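Local coordinates for RNA-binding protein RMD9, mitochondrial (PDB 7A9X) that binds a dodecameric RNA element in the 3'-UTRs of yeast mitochondrial mRNAs and takes part in the processing or stability of these messages, at residues A[434-446]-A[460-473]. Residues are numbered along the deposited sequence; the frame is centred on the assembly and turned at random.
Sequences RTIISYRILLKSL and RWLELVKKLNELGQ. With nucleotides of chain B.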
ATOM      1  N   ARG A 434      19.464 -11.158  -1.857  1.00 92.80           N
ATOM      2  CA  ARG A 434      19.181 -10.401  -3.068  1.00 89.75           C
ATOM      3  C   ARG A 434      17.857 -10.821  -3.693  1.00 88.76           C
ATOM      4  O   ARG A 434      17.494 -12.000  -3.687  1.00 95.95           O
ATOM      5  CB  ARG A 434      20.316 -10.582  -4.077  1.00 78.27           C
ATOM      6  CG  ARG A 434      21.684 -10.167  -3.554  1.00 79.67           C
ATOM      7  CD  ARG A 434      21.725  -8.680  -3.230  1.00 85.28           C
ATOM      8  NE  ARG A 434      21.448  -7.861  -4.407  1.00 79.19           N
ATOM      9  CZ  ARG A 434      22.369  -7.482  -5.288  1.00 83.51           C
ATOM     10  NH1 ARG A 434      22.027  -6.740  -6.333  1.00 85.55           N
ATOM     11  NH2 ARG A 434      23.634  -7.850  -5.128  1.00 92.45           N
ATOM     12  N   THR A 435      17.130  -9.840  -4.218  1.00 81.84           N
ATOM     13  CA  THR A 435      15.959 -10.055  -5.057  1.00 78.79           C
ATOM     14  C   THR A 435      16.224  -9.460  -6.435  1.00 81.93           C
ATOM     15  O   THR A 435      17.255  -8.826  -6.675  1.00 86.23           O
ATOM     16  CB  THR A 435      14.700  -9.426  -4.448  1.00 76.90           C
ATOM     17  OG1 THR A 435      14.735  -8.006  -4.636  1.00 75.01           O
ATOM     18  CG2 THR A 435      14.602  -9.738  -2.967  1.00 68.91           C
ATOM     19  N   ILE A 436      15.273  -9.665  -7.350  1.00 78.23           N
ATOM     20  CA  ILE A 436      15.401  -9.099  -8.686  1.00 80.51           C
ATOM     21  C   ILE A 436      15.210  -7.591  -8.711  1.00 74.38           C
ATOM     22  O   ILE A 436      15.528  -6.958  -9.724  1.00 72.55           O
ATOM     23  CB  ILE A 436      14.401  -9.755  -9.657  1.00 83.09           C
ATOM     24  CG1 ILE A 436      12.964  -9.414  -9.263  1.00 79.09           C
ATOM     25  CG2 ILE A 436      14.600 -11.263  -9.687  1.00 89.87           C
ATOM     26  CD1 ILE A 436      11.926  -9.977 -10.216  1.00 86.67           C
ATOM     27  N   ILE A 437      14.700  -6.999  -7.626  1.00 67.56           N
ATOM     28  CA  ILE A 437      14.465  -5.557  -7.602  1.00 74.72           C
ATOM     29  C   ILE A 437      15.777  -4.795  -7.750  1.00 73.40           C
ATOM     30  O   ILE A 437      15.866  -3.835  -8.525  1.00 71.21           O
ATOM     31  CB  ILE A 437      13.730  -5.150  -6.312  1.00 70.74           C
ATOM     32  CG1 ILE A 437      12.512  -6.046  -6.068  1.00 72.82           C
ATOM     33  CG2 ILE A 437      13.326  -3.681  -6.374  1.00 61.84           C
ATOM     34  CD1 ILE A 437      11.452  -5.955  -7.131  1.00 72.27           C
ATOM     35  N   SER A 438      16.809  -5.204  -7.008  1.00 69.39           N
ATOM     36  CA  SER A 438      18.093  -4.513  -7.062  1.00 71.53           C
ATOM     37  C   SER A 438      18.675  -4.543  -8.470  1.00 75.59           C
ATOM     38  O   SER A 438      19.111  -3.513  -8.997  1.00 78.27           O
ATOM     39  CB  SER A 438      19.066  -5.142  -6.066  1.00 72.74           C
ATOM     40  OG  SER A 438      19.241  -6.524  -6.340  1.00 77.74           O
ATOM     41  N   TYR A 439      18.686  -5.721  -9.096  1.00 78.21           N
ATOM     42  CA  TYR A 439      19.240  -5.835 -10.440  1.00 81.27           C
ATOM     43  C   TYR A 439      18.443  -5.010 -11.441  1.00 81.53           C
ATOM     44  O   TYR A 439      19.018  -4.481 -12.399  1.00 87.34           O
ATOM     45  CB  TYR A 439      19.293  -7.305 -10.858  1.00 82.75           C
ATOM     46  CG  TYR A 439      20.137  -8.167  -9.940  1.00 89.98           C
ATOM     47  CD1 TYR A 439      19.593  -8.738  -8.795  1.00 91.72           C
ATOM     48  CD2 TYR A 439      21.479  -8.404 -10.214  1.00 94.17           C
ATOM     49  CE1 TYR A 439      20.360  -9.522  -7.949  1.00 91.79           C
ATOM     50  CE2 TYR A 439      22.254  -9.190  -9.374  1.00 96.95           C
ATOM     51  CZ  TYR A 439      21.688  -9.746  -8.244  1.00 97.07           C
ATOM     52  OH  TYR A 439      22.450 -10.527  -7.405  1.00103.39           O
ATOM     53  N   ARG A 440      17.131  -4.879 -11.235  1.00 79.37           N
ATOM     54  CA  ARG A 440      16.343  -3.983 -12.075  1.00 76.76           C
ATOM     55  C   ARG A 440      16.764  -2.532 -11.878  1.00 75.85           C
ATOM     56  O   ARG A 440      16.934  -1.793 -12.853  1.00 79.40           O
ATOM     57  CB  ARG A 440      14.852  -4.152 -11.776  1.00 73.79           C
ATOM     58  CG  ARG A 440      14.231  -5.397 -12.379  1.00 71.25           C
ATOM     59  CD  ARG A 440      12.800  -5.586 -11.911  1.00 68.19           C
ATOM     60  NE  ARG A 440      12.176  -6.744 -12.543  1.00 74.66           N
ATOM     61  CZ  ARG A 440      10.987  -7.231 -12.203  1.00 69.59           C
ATOM     62  NH1 ARG A 440      10.288  -6.662 -11.228  1.00 67.55           N
ATOM     63  NH2 ARG A 440      10.500  -8.289 -12.837  1.00 71.53           N
ATOM     64  N   ILE A 441      16.943  -2.112 -10.624  1.00 66.67           N
ATOM     65  CA  ILE A 441      17.292  -0.722 -10.346  1.00 73.31           C
ATOM     66  C   ILE A 441      18.711  -0.421 -10.807  1.00 74.93           C
ATOM     67  O   ILE A 441      18.990   0.665 -11.329  1.00 70.99           O
ATOM     68  CB  ILE A 441      17.105  -0.417  -8.849  1.00 67.93           C
ATOM     69  CG1 ILE A 441      15.649  -0.651  -8.440  1.00 62.43           C
ATOM     70  CG2 ILE A 441      17.519   1.013  -8.542  1.00 63.15           C
ATOM     71  CD1 ILE A 441      15.440  -0.688  -6.949  1.00 61.25           C
ATOM     72  N   LEU A 442      19.630  -1.374 -10.623  1.00 75.14           N
ATOM     73  CA  LEU A 442      21.006  -1.171 -11.068  1.00 82.19           C
ATOM     74  C   LEU A 442      21.071  -0.944 -12.574  1.00 89.58           C
ATOM     75  O   LEU A 442      21.864  -0.125 -13.052  1.00 97.30           O
ATOM     76  CB  LEU A 442      21.870  -2.365 -10.661  1.00 83.46           C
ATOM     77  CG  LEU A 442      22.277  -2.430  -9.187  1.00 84.91           C
ATOM     78  CD1 LEU A 442      22.816  -3.805  -8.836  1.00 89.20           C
ATOM     79  CD2 LEU A 442      23.315  -1.364  -8.880  1.00 84.80           C
ATOM     80  N   LEU A 443      20.239  -1.654 -13.338  1.00 85.42           N
ATOM     81  CA  LEU A 443      20.150  -1.379 -14.769  1.00 81.03           C
ATOM     82  C   LEU A 443      19.508  -0.022 -15.025  1.00 77.52           C
ATOM     83  O   LEU A 443      20.003   0.759 -15.848  1.00 75.20           O
ATOM     84  CB  LEU A 443      19.363  -2.484 -15.473  1.00 80.04           C
ATOM     85  CG  LEU A 443      19.112  -2.280 -16.971  1.00 80.05           C
ATOM     86  CD1 LEU A 443      20.425  -2.171 -17.731  1.00 82.01           C
ATOM     87  CD2 LEU A 443      18.256  -3.404 -17.536  1.00 84.64           C
ATOM     88  N   LYS A 444      18.409   0.278 -14.326  1.00 74.43           N
ATOM     89  CA  LYS A 444      17.733   1.559 -14.501  1.00 74.34           C
ATOM     90  C   LYS A 444      18.652   2.730 -14.177  1.00 74.41           C
ATOM     91  O   LYS A 444      18.558   3.788 -14.811  1.00 73.48           O
ATOM     92  CB  LYS A 444      16.482   1.608 -13.620  1.00 66.63           C
ATOM     93  CG  LYS A 444      15.612   2.845 -13.805  1.00 65.93           C
ATOM     94  CD  LYS A 444      14.552   2.936 -12.712  1.00 70.77           C
ATOM     95  CE  LYS A 444      13.453   3.925 -13.069  1.00 75.31           C
ATOM     96  NZ  LYS A 444      13.970   5.276 -13.410  1.00 89.99           N
ATOM     97  N   SER A 445      19.553   2.554 -13.204  1.00 76.37           N
ATOM     98  CA  SER A 445      20.409   3.651 -12.761  1.00 76.80           C
ATOM     99  C   SER A 445      21.322   4.155 -13.873  1.00 77.57           C
ATOM    100  O   SER A 445      21.728   5.322 -13.854  1.00 82.88           O
ATOM    101  CB  SER A 445      21.241   3.209 -11.556  1.00 76.88           C
ATOM    102  OG  SER A 445      20.407   2.863 -10.461  1.00 78.90           O
ATOM    103  N   LEU A 446      21.652   3.302 -14.845  1.00 76.06           N
ATOM    104  CA  LEU A 446      22.537   3.716 -15.925  1.00 82.42           C
ATOM    105  C   LEU A 446      21.918   4.799 -16.799  1.00 82.18           C
ATOM    106  O   LEU A 446      22.653   5.532 -17.468  1.00 83.74           O
ATOM    107  CB  LEU A 446      22.922   2.505 -16.773  1.00 88.80           C
ATOM    108  CG  LEU A 446      23.668   1.395 -16.025  1.00 91.02           C
ATOM    109  CD1 LEU A 446      24.047   0.269 -16.970  1.00 96.95           C
ATOM    110  CD2 LEU A 446      24.900   1.950 -15.325  1.00 89.22           C
ATOM    111  N   ARG A 460      24.784  -5.335 -16.915  1.00108.54           N
ATOM    112  CA  ARG A 460      23.726  -5.252 -15.918  1.00 98.34           C
ATOM    113  C   ARG A 460      22.416  -5.836 -16.429  1.00 98.25           C
ATOM    114  O   ARG A 460      21.578  -6.252 -15.621  1.00101.38           O
ATOM    115  CB  ARG A 460      23.536  -3.799 -15.474  1.00 89.01           C
ATOM    116  CG  ARG A 460      24.762  -3.216 -14.784  1.00 89.19           C
ATOM    117  CD  ARG A 460      24.442  -1.927 -14.042  1.00 93.35           C
ATOM    118  NE  ARG A 460      25.644  -1.322 -13.476  1.00 95.66           N
ATOM    119  CZ  ARG A 460      26.152  -1.631 -12.286  1.00 91.66           C
ATOM    120  NH1 ARG A 460      25.563  -2.542 -11.523  1.00 86.62           N
ATOM    121  NH2 ARG A 460      27.253  -1.028 -11.858  1.00 93.52           N
ATOM    122  N   TRP A 461      22.220  -5.883 -17.750  1.00 96.42           N
ATOM    123  CA  TRP A 461      21.056  -6.573 -18.294  1.00 99.24           C
ATOM    124  C   TRP A 461      21.232  -8.084 -18.240  1.00103.99           C
ATOM    125  O   TRP A 461      20.297  -8.807 -17.879  1.00103.77           O
ATOM    126  CB  TRP A 461      20.794  -6.129 -19.732  1.00102.80           C
ATOM    127  CG  TRP A 461      19.845  -7.041 -20.463  1.00108.61           C
ATOM    128  CD1 TRP A 461      20.175  -8.088 -21.278  1.00114.38           C
ATOM    129  CD2 TRP A 461      18.412  -6.999 -20.428  1.00104.12           C
ATOM    130  NE1 TRP A 461      19.038  -8.695 -21.755  1.00111.42           N
ATOM    131  CE2 TRP A 461      17.943  -8.046 -21.249  1.00106.81           C
ATOM    132  CE3 TRP A 461      17.479  -6.178 -19.785  1.00 96.08           C
ATOM    133  CZ2 TRP A 461      16.584  -8.289 -21.446  1.00103.61           C
ATOM    134  CZ3 TRP A 461      16.131  -6.423 -19.982  1.00 92.42           C
ATOM    135  CH2 TRP A 461      15.696  -7.470 -20.805  1.00 97.08           C
ATOM    136  N   LEU A 462      22.418  -8.577 -18.606  1.00104.26           N
ATOM    137  CA  LEU A 462      22.673 -10.012 -18.554  1.00106.11           C
ATOM    138  C   LEU A 462      22.549 -10.539 -17.131  1.00105.57           C
ATOM    139  O   LEU A 462      21.915 -11.575 -16.897  1.00105.78           O
ATOM    140  CB  LEU A 462      24.060 -10.321 -19.124  1.00109.78           C
ATOM    141  CG  LEU A 462      24.254 -10.097 -20.624  1.00108.53           C
ATOM    142  CD1 LEU A 462      25.719 -10.244 -21.004  1.00111.03           C
ATOM    143  CD2 LEU A 462      23.387 -11.054 -21.429  1.00107.07           C
ATOM    144  N   GLU A 463      23.139  -9.832 -16.164  1.00108.05           N
ATOM    145  CA  GLU A 463      23.065 -10.280 -14.777  1.00119.75           C
ATOM    146  C   GLU A 463      21.635 -10.244 -14.253  1.00117.47           C
ATOM    147  O   GLU A 463      21.287 -11.020 -13.354  1.00117.11           O
ATOM    148  CB  GLU A 463      23.985  -9.428 -13.900  1.00128.65           C
ATOM    149  CG  GLU A 463      24.243 -10.017 -12.521  1.00140.15           C
ATOM    150  CD  GLU A 463      25.310  -9.267 -11.747  1.00148.43           C
ATOM    151  OE1 GLU A 463      25.896  -8.316 -12.306  1.00151.04           O
ATOM    152  OE2 GLU A 463      25.563  -9.629 -10.579  1.00151.20           O
ATOM    153  N   LEU A 464      20.794  -9.365 -14.803  1.00111.22           N
ATOM    154  CA  LEU A 464      19.381  -9.364 -14.439  1.00103.59           C
ATOM    155  C   LEU A 464      18.676 -10.599 -14.987  1.00 98.40           C
ATOM    156  O   LEU A 464      17.930 -11.270 -14.265  1.00 94.19           O
ATOM    157  CB  LEU A 464      18.707  -8.087 -14.944  1.00100.42           C
ATOM    158  CG  LEU A 464      17.179  -8.033 -14.856  1.00 96.72           C
ATOM    159  CD1 LEU A 464      16.705  -8.172 -13.415  1.00 93.93           C
ATOM    160  CD2 LEU A 464      16.648  -6.749 -15.481  1.00 90.53           C
ATOM    161  N   VAL A 465      18.901 -10.915 -16.265  1.00100.94           N
ATOM    162  CA  VAL A 465      18.298 -12.110 -16.852  1.00106.43           C
ATOM    163  C   VAL A 465      18.795 -13.361 -16.137  1.00111.67           C
ATOM    164  O   VAL A 465      18.036 -14.314 -15.922  1.00113.25           O
ATOM    165  CB  VAL A 465      18.583 -12.171 -18.364  1.00106.57           C
ATOM    166  CG1 VAL A 465      17.929 -13.398 -18.979  1.00108.93           C
ATOM    167  CG2 VAL A 465      18.092 -10.906 -19.052  1.00100.43           C
ATOM    168  N   LYS A 466      20.073 -13.376 -15.753  1.00113.37           N
ATOM    169  CA  LYS A 466      20.599 -14.502 -14.988  1.00115.21           C
ATOM    170  C   LYS A 466      19.887 -14.629 -13.647  1.00114.30           C
ATOM    171  O   LYS A 466      19.433 -15.716 -13.272  1.00119.12           O
ATOM    172  CB  LYS A 466      22.108 -14.347 -14.790  1.00115.57           C
ATOM    173  CG  LYS A 466      22.923 -14.525 -16.063  1.00122.90           C
ATOM    174  CD  LYS A 466      24.407 -14.292 -15.812  1.00128.38           C
ATOM    175  CE  LYS A 466      25.223 -14.464 -17.086  1.00131.64           C
ATOM    176  NZ  LYS A 466      26.674 -14.210 -16.860  1.00131.89           N
ATOM    177  N   LYS A 467      19.767 -13.517 -12.914  1.00108.67           N
ATOM    178  CA  LYS A 467      19.099 -13.559 -11.617  1.00102.19           C
ATOM    179  C   LYS A 467      17.618 -13.887 -11.754  1.00 96.23           C
ATOM    180  O   LYS A 467      17.022 -14.451 -10.829  1.00 93.96           O
ATOM    181  CB  LYS A 467      19.283 -12.229 -10.885  1.00102.33           C
ATOM    182  CG  LYS A 467      18.863 -12.265  -9.422  1.00105.56           C
ATOM    183  CD  LYS A 467      19.714 -13.245  -8.626  1.00116.27           C
ATOM    184  CE  LYS A 467      19.307 -13.274  -7.161  1.00120.18           C
ATOM    185  NZ  LYS A 467      20.151 -14.209  -6.366  1.00126.08           N
ATOM    186  N   LEU A 468      17.006 -13.544 -12.890  1.00 95.15           N
ATOM    187  CA  LEU A 468      15.625 -13.952 -13.132  1.00 96.23           C
ATOM    188  C   LEU A 468      15.507 -15.470 -13.165  1.00105.45           C
ATOM    189  O   LEU A 468      14.643 -16.054 -12.501  1.00108.39           O
ATOM    190  CB  LEU A 468      15.115 -13.344 -14.440  1.00 90.55           C
ATOM    191  CG  LEU A 468      14.813 -11.844 -14.458  1.00 87.73           C
ATOM    192  CD1 LEU A 468      14.256 -11.431 -15.811  1.00 88.97           C
ATOM    193  CD2 LEU A 468      13.853 -11.468 -13.340  1.00 83.14           C
ATOM    194  N   ASN A 469      16.382 -16.130 -13.928  1.00114.94           N
ATOM    195  CA  ASN A 469      16.328 -17.584 -14.020  1.00124.55           C
ATOM    196  C   ASN A 469      16.838 -18.250 -12.748  1.00120.39           C
ATOM    197  O   ASN A 469      16.390 -19.352 -12.409  1.00117.80           O
ATOM    198  CB  ASN A 469      17.123 -18.062 -15.236  1.00135.48           C
ATOM    199  CG  ASN A 469      16.576 -17.514 -16.540  1.00140.99           C
ATOM    200  OD1 ASN A 469      15.388 -17.216 -16.651  1.00142.78           O
ATOM    201  ND2 ASN A 469      17.445 -17.375 -17.533  1.00143.79           N
ATOM    202  N   GLU A 470      17.767 -17.606 -12.034  1.00120.27           N
ATOM    203  CA  GLU A 470      18.231 -18.152 -10.762  1.00121.78           C
ATOM    204  C   GLU A 470      17.099 -18.216  -9.745  1.00123.80           C
ATOM    205  O   GLU A 470      16.999 -19.176  -8.973  1.00132.99           O
ATOM    206  CB  GLU A 470      19.386 -17.316 -10.211  1.00121.15           C
ATOM    207  CG  GLU A 470      20.698 -17.481 -10.952  1.00130.46           C
ATOM    208  CD  GLU A 470      21.793 -16.596 -10.389  1.00135.76           C
ATOM    209  OE1 GLU A 470      21.709 -16.231  -9.196  1.00133.93           O
ATOM    210  OE2 GLU A 470      22.730 -16.258 -11.141  1.00139.16           O
ATOM    211  N   LEU A 471      16.237 -17.199  -9.728  1.00117.32           N
ATOM    212  CA  LEU A 471      15.092 -17.157  -8.832  1.00111.48           C
ATOM    213  C   LEU A 471      13.841 -17.770  -9.451  1.00110.58           C
ATOM    214  O   LEU A 471      12.733 -17.531  -8.955  1.00104.31           O
ATOM    215  CB  LEU A 471      14.820 -15.717  -8.396  1.00106.78           C
ATOM    216  CG  LEU A 471      15.983 -15.055  -7.656  1.00109.20           C
ATOM    217  CD1 LEU A 471      15.584 -13.680  -7.151  1.00108.74           C
ATOM    218  CD2 LEU A 471      16.458 -15.933  -6.509  1.00110.26           C
ATOM    219  N   GLY A 472      13.992 -18.542 -10.525  1.00116.19           N
ATOM    220  CA  GLY A 472      12.882 -19.284 -11.084  1.00120.15           C
ATOM    221  C   GLY A 472      11.818 -18.461 -11.770  1.00122.08           C
ATOM    222  O   GLY A 472      10.691 -18.937 -11.924  1.00130.93           O
ATOM    223  N   GLN A 473      12.135 -17.238 -12.190  1.00113.61           N
ATOM    224  CA  GLN A 473      11.162 -16.435 -12.919  1.00108.73           C
ATOM    225  C   GLN A 473      10.848 -17.076 -14.264  1.00111.95           C
ATOM    226  O   GLN A 473      11.735 -17.583 -14.957  1.00110.82           O
ATOM    227  CB  GLN A 473      11.682 -15.011 -13.120  1.00107.99           C
ATOM    228  CG  GLN A 473      11.268 -14.034 -12.027  1.00109.45           C
ATOM    229  CD  GLN A 473       9.797 -13.652 -12.103  1.00110.99           C
ATOM    230  OE1 GLN A 473       8.916 -14.460 -11.811  1.00116.81           O
ATOM    231  NE2 GLN A 473       9.529 -12.411 -12.498  1.00104.23           N
TER
ATOM    232  P     U B  11      10.224   2.767  -7.030  1.00 68.38           P
ATOM    233  OP1   U B  11      10.632   4.110  -7.522  1.00 64.04           O
ATOM    234  OP2   U B  11       8.797   2.514  -6.709  1.00 63.43           O
ATOM    235  O5'   U B  11      10.693   1.679  -8.097  1.00 64.26           O
ATOM    236  C5'   U B  11      12.006   1.695  -8.632  1.00 64.61           C
ATOM    237  C4'   U B  11      12.268   0.482  -9.486  1.00 66.48           C
ATOM    238  O4'   U B  11      12.303  -0.708  -8.653  1.00 69.78           O
ATOM    239  C3'   U B  11      11.215   0.162 -10.534  1.00 66.79           C
ATOM    240  O3'   U B  11      11.332   0.954 -11.702  1.00 71.97           O
ATOM    241  C2'   U B  11      11.432  -1.325 -10.775  1.00 66.50           C
ATOM    242  O2'   U B  11      12.565  -1.543 -11.602  1.00 71.05           O
ATOM    243  C1'   U B  11      11.771  -1.807  -9.364  1.00 69.34           C
ATOM    244  N1    U B  11      10.574  -2.294  -8.644  1.00 69.68           N
ATOM    245  C2    U B  11      10.070  -3.537  -8.982  1.00 73.77           C
ATOM    246  O2    U B  11      10.564  -4.250  -9.840  1.00 71.88           O
ATOM    247  N3    U B  11       8.962  -3.921  -8.267  1.00 75.04           N
ATOM    248  C4    U B  11       8.323  -3.201  -7.278  1.00 72.83           C
ATOM    249  O4    U B  11       7.330  -3.676  -6.725  1.00 72.06           O
ATOM    250  C5    U B  11       8.904  -1.926  -6.991  1.00 63.37           C
ATOM    251  C6    U B  11       9.983  -1.528  -7.668  1.00 63.79           C
ATOM    252  P     U B  10       6.447   1.338  -3.648  1.00 68.94           P
ATOM    253  OP1   U B  10       6.174   2.650  -4.289  1.00 62.26           O
ATOM    254  OP2   U B  10       5.846   0.108  -4.225  1.00 66.41           O
ATOM    255  O5'   U B  10       8.029   1.143  -3.592  1.00 61.04           O
ATOM    256  C5'   U B  10       8.898   2.232  -3.310  1.00 60.78           C
ATOM    257  C4'   U B  10      10.341   1.829  -3.478  1.00 60.64           C
ATOM    258  O4'   U B  10      10.619   0.701  -2.613  1.00 60.63           O
ATOM    259  C3'   U B  10      10.730   1.353  -4.871  1.00 63.51           C
ATOM    260  O3'   U B  10      11.094   2.428  -5.722  1.00 62.27           O
ATOM    261  C2'   U B  10      11.880   0.384  -4.608  1.00 62.87           C
ATOM    262  O2'   U B  10      13.113   1.078  -4.497  1.00 65.73           O
ATOM    263  C1'   U B  10      11.511  -0.192  -3.239  1.00 65.04           C
ATOM    264  N1    U B  10      10.864  -1.522  -3.325  1.00 71.78           N
ATOM    265  C2    U B  10      11.661  -2.634  -3.127  1.00 72.24           C
ATOM    266  O2    U B  10      12.855  -2.559  -2.898  1.00 74.70           O
ATOM    267  N3    U B  10      11.005  -3.837  -3.207  1.00 72.63           N
ATOM    268  C4    U B  10       9.662  -4.034  -3.457  1.00 72.53           C
ATOM    269  O4    U B  10       9.219  -5.181  -3.500  1.00 67.09           O
ATOM    270  C5    U B  10       8.905  -2.834  -3.648  1.00 70.67           C
ATOM    271  C6    U B  10       9.517  -1.649  -3.574  1.00 68.23           C
TER
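Tyr439 and Lys467 meet face to chain between the two antiparallel helices of a pentatricopeptide (PPR) hairpin, in what is assigned as the eighth and last repeat; the segment axes approach to 9.1 Å at an angle of 165°. The aliphatic part of Lys467 lies over one face of the phenol, its CB 4.1 Å from the ring centroid; with CG anti to the backbone N (chi1 -169°), CG sits over the CE1 side, and the bend at chi2 keeps CD there. A long, flexible chain suits this place, since it packs as a hydrocarbon while its amine reaches a long ion pair with Glu470. Over the opposite face, offset toward the rim, lies Arg434 NH1, and Tyr439 OH in turn sits over the guanidinium centre; NE and NH1 both donate in plane to Ser438 OG, fixing the group. Glu463 comes to the ring edge, with OE2 3.5 Å from Tyr439 CE2. Were the ring reduced to an alanine here, the Lys467 methylenes, Arg434 NH1 and the Glu463 chain would probably lose their common support.

Leu464, whose branched end fills a hole, is a knob among Ile436, Tyr439, Arg440 and Leu443, its CD1 3.7 Å from Tyr439 CB. Beta-branched Ile436 offers CG2 to Leu468 CD2 and Leu471 CD1, and CD1 to Gln473. At the other end Leu443 CD2 meets the edge of Trp461, and Arg460 runs its aliphatic stem across Leu446 and Leu442, carrying its charge to Asp424.

On another side of helix 436-445, Ile437 and Ile441 touch U10 and U11 of chain B. The extended Arg440 lays CG on Leu464, while Asp480 and Asp134 hold its guanidinium; Ile436 CD1 covers one guanidinium face, and at the edge NH1 donates to O2 of U11 of chain B at 2.8 Å, with an N-H...O angle of 155°.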